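Local coordinates for protein DNA-(apurinic or apyrimidinic site) endonuclease 2 (Xenopus laevis, PDB 6WCD) that cleaves DNA as a metal-dependent 3'-5' exonuclease and, more weakly, incises the backbone at abasic sites during base excision repair, at residues S5-G10 with L32-V37. Numbering follows the deposited sequence.
Sequences SWNING and LQETKV. With MG (magnesium ion), chain B.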
# COMPACT_ATOMS: atom_id res chain seq x y z
N SER A 5 -5.34 4.95 0.74
CA SER A 5 -4.80 3.92 -0.16
C SER A 5 -5.74 3.78 -1.35
O SER A 5 -6.96 3.74 -1.18
CB SER A 5 -4.69 2.58 0.56
OG SER A 5 -4.11 1.59 -0.23
N TRP A 6 -5.18 3.67 -2.55
CA TRP A 6 -6.00 3.57 -3.75
C TRP A 6 -5.28 2.86 -4.86
O TRP A 6 -4.21 3.30 -5.31
CB TRP A 6 -6.40 4.96 -4.24
CG TRP A 6 -7.45 5.00 -5.34
CD1 TRP A 6 -8.35 4.01 -5.70
CD2 TRP A 6 -7.72 6.10 -6.20
NE1 TRP A 6 -9.15 4.46 -6.69
CE2 TRP A 6 -8.75 5.74 -7.05
CE3 TRP A 6 -7.16 7.38 -6.33
CZ2 TRP A 6 -9.29 6.60 -8.01
CZ3 TRP A 6 -7.65 8.21 -7.30
CH2 TRP A 6 -8.72 7.85 -8.13
N ASN A 7 -5.86 1.76 -5.36
CA ASN A 7 -5.37 1.12 -6.58
C ASN A 7 -6.00 1.92 -7.71
O ASN A 7 -7.22 1.87 -7.95
CB ASN A 7 -5.76 -0.34 -6.66
CG ASN A 7 -5.31 -0.96 -7.97
OD1 ASN A 7 -5.32 -0.32 -9.01
ND2 ASN A 7 -4.94 -2.22 -7.92
N ILE A 8 -5.17 2.75 -8.34
CA ILE A 8 -5.62 3.77 -9.27
C ILE A 8 -5.68 3.28 -10.70
O ILE A 8 -6.18 3.99 -11.58
CB ILE A 8 -4.71 5.02 -9.10
CG1 ILE A 8 -5.30 6.25 -9.73
CG2 ILE A 8 -3.31 4.75 -9.66
CD1 ILE A 8 -4.53 7.57 -9.36
N ASN A 9 -5.25 2.04 -10.95
CA ASN A 9 -5.36 1.43 -12.28
C ASN A 9 -4.73 2.29 -13.36
O ASN A 9 -5.24 2.40 -14.48
CB ASN A 9 -6.82 1.08 -12.65
CG ASN A 9 -6.89 0.04 -13.77
OD1 ASN A 9 -6.15 -0.94 -13.78
ND2 ASN A 9 -7.77 0.27 -14.72
N GLY A 10 -3.58 2.87 -13.00
CA GLY A 10 -2.85 3.73 -13.92
C GLY A 10 -3.08 5.21 -13.56
O GLY A 10 -4.20 5.73 -13.73
N LEU A 32 -0.70 5.07 -3.57
CA LEU A 32 -1.28 4.60 -4.83
C LEU A 32 -0.66 3.28 -5.22
O LEU A 32 0.57 3.09 -5.11
CB LEU A 32 -1.06 5.59 -5.96
CG LEU A 32 -1.60 7.00 -5.69
CD1 LEU A 32 -1.37 7.91 -6.89
CD2 LEU A 32 -3.04 7.01 -5.30
N GLN A 33 -1.51 2.38 -5.70
CA GLN A 33 -1.04 1.13 -6.30
C GLN A 33 -1.41 1.04 -7.77
O GLN A 33 -2.38 1.61 -8.24
CB GLN A 33 -1.60 -0.09 -5.56
CG GLN A 33 -1.29 -0.05 -4.08
CD GLN A 33 -2.32 0.68 -3.28
OE1 GLN A 33 -3.51 0.60 -3.57
NE2 GLN A 33 -1.87 1.35 -2.26
N GLU A 34 -0.59 0.28 -8.49
CA GLU A 34 -0.66 0.12 -9.94
C GLU A 34 -0.64 1.51 -10.58
O GLU A 34 -1.54 1.93 -11.31
CB GLU A 34 -1.87 -0.72 -10.39
CG GLU A 34 -1.60 -1.25 -11.78
CD GLU A 34 -2.74 -1.96 -12.43
OE1 GLU A 34 -3.91 -1.77 -12.04
OE2 GLU A 34 -2.43 -2.72 -13.42
N THR A 35 0.46 2.21 -10.33
CA THR A 35 0.69 3.52 -10.95
C THR A 35 0.83 3.40 -12.46
O THR A 35 0.48 4.35 -13.18
CB THR A 35 1.95 4.17 -10.43
OG1 THR A 35 3.02 3.32 -10.82
CG2 THR A 35 1.91 4.33 -8.93
N LYS A 36 1.32 2.26 -12.97
CA LYS A 36 1.70 2.04 -14.37
C LYS A 36 2.76 3.01 -14.82
O LYS A 36 2.96 3.20 -16.00
CB LYS A 36 0.48 2.01 -15.31
CG LYS A 36 -0.55 0.95 -14.92
CD LYS A 36 -1.66 0.75 -15.94
CE LYS A 36 -2.65 -0.26 -15.41
NZ LYS A 36 -3.57 -0.65 -16.53
N VAL A 37 3.51 3.55 -13.88
CA VAL A 37 4.66 4.39 -14.18
C VAL A 37 5.94 3.57 -14.05
O VAL A 37 6.24 3.04 -12.98
CB VAL A 37 4.73 5.61 -13.24
CG1 VAL A 37 5.95 6.47 -13.58
CG2 VAL A 37 3.45 6.45 -13.35
MG MG B . -5.67 -2.61 -12.61
O HOH W 1 -5.82 0.27 -2.12
O HOH W 2 -6.65 -1.79 -10.98
O HOH W 3 -5.15 1.64 -17.03
O HOH W 4 -5.50 -2.48 -16.71
O HOH W 5 -4.70 -3.48 -14.30
O HOH W 6 -7.43 -3.56 -13.14
O HOH W 7 -5.13 -4.25 -11.45
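The magnesium site of this DNase I-like nuclease domain forms where two parallel strands of a beta-alpha-beta unit end, and Asn9 and Glu34 meet there on the metal. Asn9 OD1 binds the magnesium ion at 2.1 Å and Glu34 OE1 at 2.0 Å; four waters complete an octahedral shell. The two side chains run side by side, amide and carboxylate planes 49° apart. Glu34 reaches the ion with CG anti to its backbone N (chi1 -159°) and the chain extended beyond. Two shell waters are gripped again by protein, one donating to Glu34 OE2, the other to Asn7 OD1, which also accepts from Asn9 N in an Asx turn and so ties second shell to first. Behind the site, Gln33 N donates to Trp6 O (2.9 Å) and Ile8 N to Gln33 O (3.0 Å), and Gly10 N donates to Glu34 O (2.8 Å). Gln33, bent at chi2 (88°), folds back along the neighbouring strand; its NE2 donates to Ser5 OG (3.0 Å), and a water bridges that hydroxyl to OE1. A leucine in place of Gln33 would probably leave Ser5 OG and Asn140 OD1, the other acceptor of NE2, without this donor. Asn7 ND2 hydrogen-bonds OD2 of the active-site Asp183, while strands 68-72 and 303-307 flank the pair within the sheet and helix 18-25 packs against Trp6.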